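Long-range contact in putative aldehyde dehydrogenase AldY (Bacillus subtilis, PDB 4DNG), which probably oxidises aldehydes to carboxylates with NAD(+) and may contribute to protecting cells against stress from ethanol and related compounds: residues V268-F280 and F303-P315. Numbering follows the deposited sequence.
Sequences VDRAVDAAIFGKF and FVEKFTARVKQLP
Helices 268-280 and 303-313 run in roughly the same direction, crossing at -39° with their axes 9.5 Å apart at closest approach. The backbones come closest at Val272 and Phe307, whose CA atoms are 5.5 Å apart. Val272 uses both branches. Val272 CG1 lies against the backbone of the second helix, 3.5 Å from Phe307 CA. Val272 CG2 lies 3.6 Å from Phe303 CD2 and also touches Lys306 CB.

Two rings act as knobs in holes. Phe303 sits among Val268, Ala271, Val272 and Ala275, with the methyl of Ala275 at its edge. Phe307 fills the next hole, among Val272, Ala275, Ile276 and Phe280. Phe303 and Phe307 both hold CG anti to the backbone N (chi1 -176° in each), which carries the rings across to the first helix. Ile276 CD1 meets the Phe307 ring obliquely, near Phe307 CD1 and CE1. Ile276 CD1 is also 3.9 Å from Arg310 CG.

At the C-terminal end, Leu314 CD1 sits over one face of the Phe280 ring, 4.0 Å from its centroid, in a CH-pi contact. Phe307 CZ approaches the edge of that ring, 3.8 Å from Phe280 CE2. Val311 CG2 comes in obliquely. An alanine in place of Phe280 would probably open a gap between Leu314, Val311 and Phe307, and leave Leu314 CD1 without its aromatic face.

Strand 258-262 touches Ala271, Ala275 and Phe303, while strand 362-369 touches Phe280, Phe307 and Val311. The pair thus packs on a sheet of the domain that, in this family, carries the catalytic cysteine. Lys306 pairs its amine with Glu302. No hydrogen bond crosses between the two segments, so their union rests on apolar shape fit, with Lys306 and Arg310 laying their aliphatic parts along the more exposed side.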
ATOM      1  N   VAL A 268     -11.824  14.529  35.553  1.00 84.83           N
ATOM      2  CA  VAL A 268     -10.414  14.914  35.634  1.00 86.77           C
ATOM      3  C   VAL A 268      -9.565  13.794  36.243  1.00 94.24           C
ATOM      4  O   VAL A 268      -8.538  13.389  35.661  1.00 92.70           O
ATOM      5  CB  VAL A 268     -10.223  16.242  36.399  1.00 86.73           C
ATOM      6  CG1 VAL A 268      -8.755  16.527  36.691  1.00 84.79           C
ATOM      7  CG2 VAL A 268     -10.814  17.379  35.599  1.00 86.06           C
ATOM      8  N   ASP A 269     -10.022  13.275  37.383  1.00 89.99           N
ATOM      9  CA  ASP A 269      -9.292  12.240  38.111  1.00 95.86           C
ATOM     10  C   ASP A 269      -8.971  10.999  37.262  1.00 94.25           C
ATOM     11  O   ASP A 269      -7.841  10.505  37.267  1.00 95.17           O
ATOM     12  CB  ASP A 269     -10.052  11.852  39.376  1.00109.82           C
ATOM     13  CG  ASP A 269      -9.142  11.705  40.567  1.00117.27           C
ATOM     14  OD1 ASP A 269      -9.074  12.666  41.367  1.00121.62           O
ATOM     15  OD2 ASP A 269      -8.478  10.647  40.686  1.00113.12           O
ATOM     16  N   ARG A 270      -9.967  10.508  36.534  1.00 93.28           N
ATOM     17  CA  ARG A 270      -9.759   9.456  35.546  1.00 94.92           C
ATOM     18  C   ARG A 270      -8.683   9.880  34.532  1.00 89.60           C
ATOM     19  O   ARG A 270      -7.778   9.094  34.235  1.00 89.25           O
ATOM     20  CB  ARG A 270     -11.086   9.142  34.847  1.00101.62           C
ATOM     21  CG  ARG A 270     -11.183   7.792  34.147  1.00103.15           C
ATOM     22  CD  ARG A 270     -12.653   7.420  33.957  1.00111.99           C
ATOM     23  NE  ARG A 270     -12.877   6.437  32.896  1.00117.33           N
ATOM     24  CZ  ARG A 270     -13.397   5.223  33.073  1.00124.10           C
ATOM     25  NH1 ARG A 270     -13.555   4.420  32.029  1.00115.39           N
ATOM     26  NH2 ARG A 270     -13.769   4.806  34.282  1.00131.04           N
ATOM     27  N   ALA A 271      -8.769  11.130  34.054  1.00 84.31           N
ATOM     28  CA  ALA A 271      -7.888  11.676  32.996  1.00 80.56           C
ATOM     29  C   ALA A 271      -6.439  11.886  33.440  1.00 79.96           C
ATOM     30  O   ALA A 271      -5.508  11.564  32.700  1.00 77.33           O
ATOM     31  CB  ALA A 271      -8.454  12.977  32.422  1.00 76.98           C
ATOM     32  N   VAL A 272      -6.248  12.431  34.635  1.00 82.16           N
ATOM     33  CA  VAL A 272      -4.911  12.508  35.210  1.00 82.56           C
ATOM     34  C   VAL A 272      -4.310  11.102  35.294  1.00 81.79           C
ATOM     35  O   VAL A 272      -3.225  10.857  34.773  1.00 78.83           O
ATOM     36  CB  VAL A 272      -4.931  13.144  36.606  1.00 86.59           C
ATOM     37  CG1 VAL A 272      -3.519  13.194  37.183  1.00 85.75           C
ATOM     38  CG2 VAL A 272      -5.569  14.525  36.558  1.00 81.28           C
ATOM     39  N   ASP A 273      -5.045  10.185  35.922  1.00 91.24           N
ATOM     40  CA  ASP A 273      -4.627   8.787  36.081  1.00100.78           C
ATOM     41  C   ASP A 273      -4.253   8.131  34.755  1.00 98.21           C
ATOM     42  O   ASP A 273      -3.145   7.612  34.609  1.00 97.10           O
ATOM     43  CB  ASP A 273      -5.716   7.953  36.778  1.00108.92           C
ATOM     44  CG  ASP A 273      -5.688   8.092  38.292  1.00111.33           C
ATOM     45  OD1 ASP A 273      -4.586   8.206  38.872  1.00108.30           O
ATOM     46  OD2 ASP A 273      -6.780   8.075  38.900  1.00117.27           O
ATOM     47  N   ALA A 274      -5.176   8.165  33.795  1.00 96.79           N
ATOM     48  CA  ALA A 274      -4.930   7.585  32.480  1.00 92.09           C
ATOM     49  C   ALA A 274      -3.743   8.239  31.755  1.00 85.00           C
ATOM     50  O   ALA A 274      -3.069   7.576  30.975  1.00 77.10           O
ATOM     51  CB  ALA A 274      -6.186   7.641  31.627  1.00 92.14           C
ATOM     52  N   ALA A 275      -3.483   9.523  32.022  1.00 82.14           N
ATOM     53  CA  ALA A 275      -2.311  10.212  31.462  1.00 73.67           C
ATOM     54  C   ALA A 275      -0.989   9.782  32.113  1.00 79.95           C
ATOM     55  O   ALA A 275       0.059   9.814  31.473  1.00 77.89           O
ATOM     56  CB  ALA A 275      -2.472  11.719  31.546  1.00 69.42           C
ATOM     57  N   ILE A 276      -1.031   9.398  33.387  1.00 86.58           N
ATOM     58  CA  ILE A 276       0.161   8.877  34.060  1.00 82.19           C
ATOM     59  C   ILE A 276       0.550   7.483  33.544  1.00 83.96           C
ATOM     60  O   ILE A 276       1.709   7.263  33.187  1.00 82.98           O
ATOM     61  CB  ILE A 276       0.009   8.893  35.598  1.00 82.02           C
ATOM     62  CG1 ILE A 276       0.614  10.171  36.173  1.00 81.55           C
ATOM     63  CG2 ILE A 276       0.716   7.708  36.244  1.00 80.45           C
ATOM     64  CD1 ILE A 276      -0.347  11.323  36.233  1.00 81.27           C
ATOM     65  N   PHE A 277      -0.419   6.561  33.509  1.00 85.53           N
ATOM     66  CA  PHE A 277      -0.217   5.190  33.034  1.00 88.62           C
ATOM     67  C   PHE A 277       0.366   5.202  31.625  1.00 86.23           C
ATOM     68  O   PHE A 277       1.388   4.576  31.380  1.00 86.09           O
ATOM     69  CB  PHE A 277      -1.540   4.385  33.084  1.00105.08           C
ATOM     70  CG  PHE A 277      -1.389   2.902  32.773  1.00122.95           C
ATOM     71  CD1 PHE A 277      -1.055   1.985  33.779  1.00134.36           C
ATOM     72  CD2 PHE A 277      -1.606   2.414  31.480  1.00119.62           C
ATOM     73  CE1 PHE A 277      -0.922   0.625  33.501  1.00125.81           C
ATOM     74  CE2 PHE A 277      -1.474   1.057  31.200  1.00115.40           C
ATOM     75  CZ  PHE A 277      -1.132   0.162  32.210  1.00116.83           C
ATOM     76  N   GLY A 278      -0.277   5.943  30.721  1.00 90.53           N
ATOM     77  CA  GLY A 278       0.171   6.094  29.338  1.00 84.61           C
ATOM     78  C   GLY A 278       1.556   6.700  29.201  1.00 88.90           C
ATOM     79  O   GLY A 278       2.417   6.141  28.514  1.00 94.77           O
ATOM     80  N   LYS A 279       1.788   7.831  29.858  1.00 80.63           N
ATOM     81  CA  LYS A 279       3.067   8.540  29.712  1.00 83.57           C
ATOM     82  C   LYS A 279       4.267   7.957  30.483  1.00 83.31           C
ATOM     83  O   LYS A 279       5.394   8.042  30.010  1.00 91.91           O
ATOM     84  CB  LYS A 279       2.896  10.033  30.021  1.00 85.72           C
ATOM     85  CG  LYS A 279       4.140  10.883  29.815  1.00 94.49           C
ATOM     86  CD  LYS A 279       4.634  10.850  28.378  1.00 99.52           C
ATOM     87  CE  LYS A 279       6.069  11.342  28.301  1.00108.58           C
ATOM     88  NZ  LYS A 279       6.556  11.552  26.908  1.00110.30           N
ATOM     89  N   PHE A 280       4.033   7.371  31.653  1.00 83.18           N
ATOM     90  CA  PHE A 280       5.127   6.963  32.532  1.00 77.30           C
ATOM     91  C   PHE A 280       5.234   5.473  32.831  1.00 85.83           C
ATOM     92  O   PHE A 280       6.344   4.933  32.827  1.00 93.58           O
ATOM     93  CB  PHE A 280       5.107   7.766  33.832  1.00 73.79           C
ATOM     94  CG  PHE A 280       5.339   9.240  33.628  1.00 74.48           C
ATOM     95  CD1 PHE A 280       6.568   9.704  33.180  1.00 71.53           C
ATOM     96  CD2 PHE A 280       4.322  10.164  33.873  1.00 74.59           C
ATOM     97  CE1 PHE A 280       6.784  11.052  32.984  1.00 76.29           C
ATOM     98  CE2 PHE A 280       4.531  11.519  33.672  1.00 78.25           C
ATOM     99  CZ  PHE A 280       5.768  11.967  33.233  1.00 80.29           C
ATOM    100  N   PHE A 303      -6.394  19.891  36.524  1.00 93.53           N
ATOM    101  CA  PHE A 303      -5.608  18.818  35.911  1.00 90.78           C
ATOM    102  C   PHE A 303      -4.116  18.985  36.188  1.00 91.22           C
ATOM    103  O   PHE A 303      -3.441  17.994  36.491  1.00 89.33           O
ATOM    104  CB  PHE A 303      -5.849  18.720  34.391  1.00 88.34           C
ATOM    105  CG  PHE A 303      -5.125  17.565  33.724  1.00 82.28           C
ATOM    106  CD1 PHE A 303      -3.772  17.670  33.372  1.00 79.31           C
ATOM    107  CD2 PHE A 303      -5.797  16.371  33.442  1.00 79.33           C
ATOM    108  CE1 PHE A 303      -3.107  16.612  32.763  1.00 76.21           C
ATOM    109  CE2 PHE A 303      -5.145  15.312  32.825  1.00 74.92           C
ATOM    110  CZ  PHE A 303      -3.800  15.428  32.491  1.00 74.80           C
ATOM    111  N   VAL A 304      -3.606  20.218  36.064  1.00 86.45           N
ATOM    112  CA  VAL A 304      -2.172  20.464  36.240  1.00 82.82           C
ATOM    113  C   VAL A 304      -1.743  20.078  37.639  1.00 83.80           C
ATOM    114  O   VAL A 304      -0.871  19.232  37.797  1.00 81.87           O
ATOM    115  CB  VAL A 304      -1.753  21.920  35.947  1.00 83.83           C
ATOM    116  CG1 VAL A 304      -0.337  22.171  36.444  1.00 81.34           C
ATOM    117  CG2 VAL A 304      -1.835  22.207  34.455  1.00 85.81           C
ATOM    118  N   GLU A 305      -2.377  20.683  38.641  1.00 94.14           N
ATOM    119  CA  GLU A 305      -2.069  20.408  40.044  1.00104.74           C
ATOM    120  C   GLU A 305      -2.013  18.912  40.337  1.00102.77           C
ATOM    121  O   GLU A 305      -1.022  18.417  40.881  1.00105.20           O
ATOM    122  CB  GLU A 305      -3.081  21.089  40.967  1.00114.53           C
ATOM    123  CG  GLU A 305      -2.785  22.559  41.237  1.00134.18           C
ATOM    124  CD  GLU A 305      -1.809  22.789  42.388  1.00145.38           C
ATOM    125  OE1 GLU A 305      -0.832  22.019  42.532  1.00145.79           O
ATOM    126  OE2 GLU A 305      -2.013  23.761  43.149  1.00144.77           O
ATOM    127  N   LYS A 306      -3.071  18.201  39.951  1.00100.05           N
ATOM    128  CA  LYS A 306      -3.169  16.759  40.163  1.00101.44           C
ATOM    129  C   LYS A 306      -2.108  15.968  39.404  1.00100.50           C
ATOM    130  O   LYS A 306      -1.478  15.069  39.974  1.00105.73           O
ATOM    131  CB  LYS A 306      -4.570  16.255  39.806  1.00101.26           C
ATOM    132  CG  LYS A 306      -5.517  16.246  40.988  1.00106.00           C
ATOM    133  CD  LYS A 306      -6.966  16.348  40.560  1.00101.37           C
ATOM    134  CE  LYS A 306      -7.728  17.174  41.580  1.00 98.30           C
ATOM    135  NZ  LYS A 306      -9.158  17.295  41.208  1.00 97.88           N
ATOM    136  N   PHE A 307      -1.920  16.307  38.125  1.00 92.08           N
ATOM    137  CA  PHE A 307      -0.943  15.628  37.267  1.00 84.34           C
ATOM    138  C   PHE A 307       0.472  15.897  37.749  1.00 79.79           C
ATOM    139  O   PHE A 307       1.274  14.982  37.772  1.00 72.85           O
ATOM    140  CB  PHE A 307      -1.105  16.027  35.785  1.00 82.26           C
ATOM    141  CG  PHE A 307      -0.179  15.289  34.854  1.00 78.34           C
ATOM    142  CD1 PHE A 307      -0.545  14.056  34.312  1.00 76.96           C
ATOM    143  CD2 PHE A 307       1.077  15.819  34.530  1.00 74.19           C
ATOM    144  CE1 PHE A 307       0.321  13.365  33.458  1.00 73.98           C
ATOM    145  CE2 PHE A 307       1.944  15.137  33.694  1.00 68.32           C
ATOM    146  CZ  PHE A 307       1.564  13.909  33.155  1.00 71.33           C
ATOM    147  N   THR A 308       0.761  17.145  38.134  1.00 86.39           N
ATOM    148  CA  THR A 308       2.075  17.522  38.676  1.00 96.34           C
ATOM    149  C   THR A 308       2.380  16.824  39.998  1.00 95.87           C
ATOM    150  O   THR A 308       3.439  16.200  40.145  1.00 99.07           O
ATOM    151  CB  THR A 308       2.230  19.046  38.894  1.00103.55           C
ATOM    152  OG1 THR A 308       1.116  19.545  39.645  1.00109.40           O
ATOM    153  CG2 THR A 308       2.322  19.782  37.572  1.00100.54           C
ATOM    154  N   ALA A 309       1.459  16.925  40.955  1.00 89.59           N
ATOM    155  CA  ALA A 309       1.667  16.283  42.250  1.00 93.21           C
ATOM    156  C   ALA A 309       1.962  14.791  42.063  1.00101.80           C
ATOM    157  O   ALA A 309       2.901  14.266  42.669  1.00102.56           O
ATOM    158  CB  ALA A 309       0.468  16.480  43.161  1.00 83.70           C
ATOM    159  N   ARG A 310       1.182  14.132  41.202  1.00 98.99           N
ATOM    160  CA  ARG A 310       1.247  12.677  41.040  1.00103.03           C
ATOM    161  C   ARG A 310       2.564  12.233  40.386  1.00 96.41           C
ATOM    162  O   ARG A 310       3.163  11.230  40.792  1.00 91.55           O
ATOM    163  CB  ARG A 310       0.008  12.172  40.277  1.00108.03           C
ATOM    164  CG  ARG A 310      -0.111  10.662  40.093  1.00118.97           C
ATOM    165  CD  ARG A 310      -0.399   9.903  41.381  1.00129.95           C
ATOM    166  NE  ARG A 310      -0.473   8.456  41.153  1.00135.30           N
ATOM    167  CZ  ARG A 310       0.570   7.624  41.153  1.00127.35           C
ATOM    168  NH1 ARG A 310       1.801   8.076  41.373  1.00127.42           N
ATOM    169  NH2 ARG A 310       0.380   6.329  40.935  1.00115.44           N
ATOM    170  N   VAL A 311       3.007  13.012  39.400  1.00 95.48           N
ATOM    171  CA  VAL A 311       4.255  12.771  38.659  1.00 92.96           C
ATOM    172  C   VAL A 311       5.466  12.880  39.583  1.00 88.93           C
ATOM    173  O   VAL A 311       6.410  12.089  39.482  1.00 82.83           O
ATOM    174  CB  VAL A 311       4.380  13.747  37.455  1.00 87.30           C
ATOM    175  CG1 VAL A 311       5.805  13.847  36.941  1.00 88.19           C
ATOM    176  CG2 VAL A 311       3.432  13.335  36.339  1.00 77.38           C
ATOM    177  N   LYS A 312       5.405  13.851  40.495  1.00 93.10           N
ATOM    178  CA  LYS A 312       6.474  14.111  41.471  1.00 99.51           C
ATOM    179  C   LYS A 312       6.777  12.924  42.402  1.00 94.72           C
ATOM    180  O   LYS A 312       7.874  12.836  42.955  1.00 90.78           O
ATOM    181  CB  LYS A 312       6.148  15.356  42.316  1.00109.43           C
ATOM    182  CG  LYS A 312       6.249  16.690  41.582  1.00114.03           C
ATOM    183  CD  LYS A 312       7.131  17.680  42.339  1.00118.04           C
ATOM    184  CE  LYS A 312       8.609  17.425  42.040  1.00113.64           C
ATOM    185  NZ  LYS A 312       9.553  18.012  43.031  1.00101.72           N
ATOM    186  N   GLN A 313       5.800  12.030  42.568  1.00 92.47           N
ATOM    187  CA  GLN A 313       5.908  10.886  43.473  1.00 93.16           C
ATOM    188  C   GLN A 313       6.636   9.719  42.845  1.00 93.88           C
ATOM    189  O   GLN A 313       7.359   8.988  43.536  1.00 92.99           O
ATOM    190  CB  GLN A 313       4.522  10.396  43.885  1.00 97.90           C
ATOM    191  CG  GLN A 313       3.973  11.004  45.164  1.00104.81           C
ATOM    192  CD  GLN A 313       2.456  11.105  45.145  1.00118.08           C
ATOM    193  OE1 GLN A 313       1.896  12.160  45.440  1.00122.26           O
ATOM    194  NE2 GLN A 313       1.784  10.013  44.778  1.00124.77           N
ATOM    195  N   LEU A 314       6.434   9.556  41.536  1.00 92.51           N
ATOM    196  CA  LEU A 314       6.855   8.355  40.816  1.00 88.72           C
ATOM    197  C   LEU A 314       8.278   7.919  41.168  1.00 87.01           C
ATOM    198  O   LEU A 314       9.198   8.738  41.153  1.00 86.74           O
ATOM    199  CB  LEU A 314       6.697   8.545  39.306  1.00 85.42           C
ATOM    200  CG  LEU A 314       5.357   9.096  38.788  1.00 83.49           C
ATOM    201  CD1 LEU A 314       5.502   9.469  37.319  1.00 76.11           C
ATOM    202  CD2 LEU A 314       4.191   8.135  39.006  1.00 79.56           C
ATOM    203  N   PRO A 315       8.445   6.634  41.543  1.00 88.10           N
ATOM    204  CA  PRO A 315       9.762   6.024  41.804  1.00 87.99           C
ATOM    205  C   PRO A 315      10.684   5.980  40.589  1.00 86.31           C
ATOM    206  O   PRO A 315      10.291   5.515  39.520  1.00 94.15           O
ATOM    207  CB  PRO A 315       9.404   4.601  42.252  1.00 89.54           C
ATOM    208  CG  PRO A 315       8.057   4.750  42.885  1.00 92.45           C
ATOM    209  CD  PRO A 315       7.344   5.788  42.051  1.00 91.04           C
TER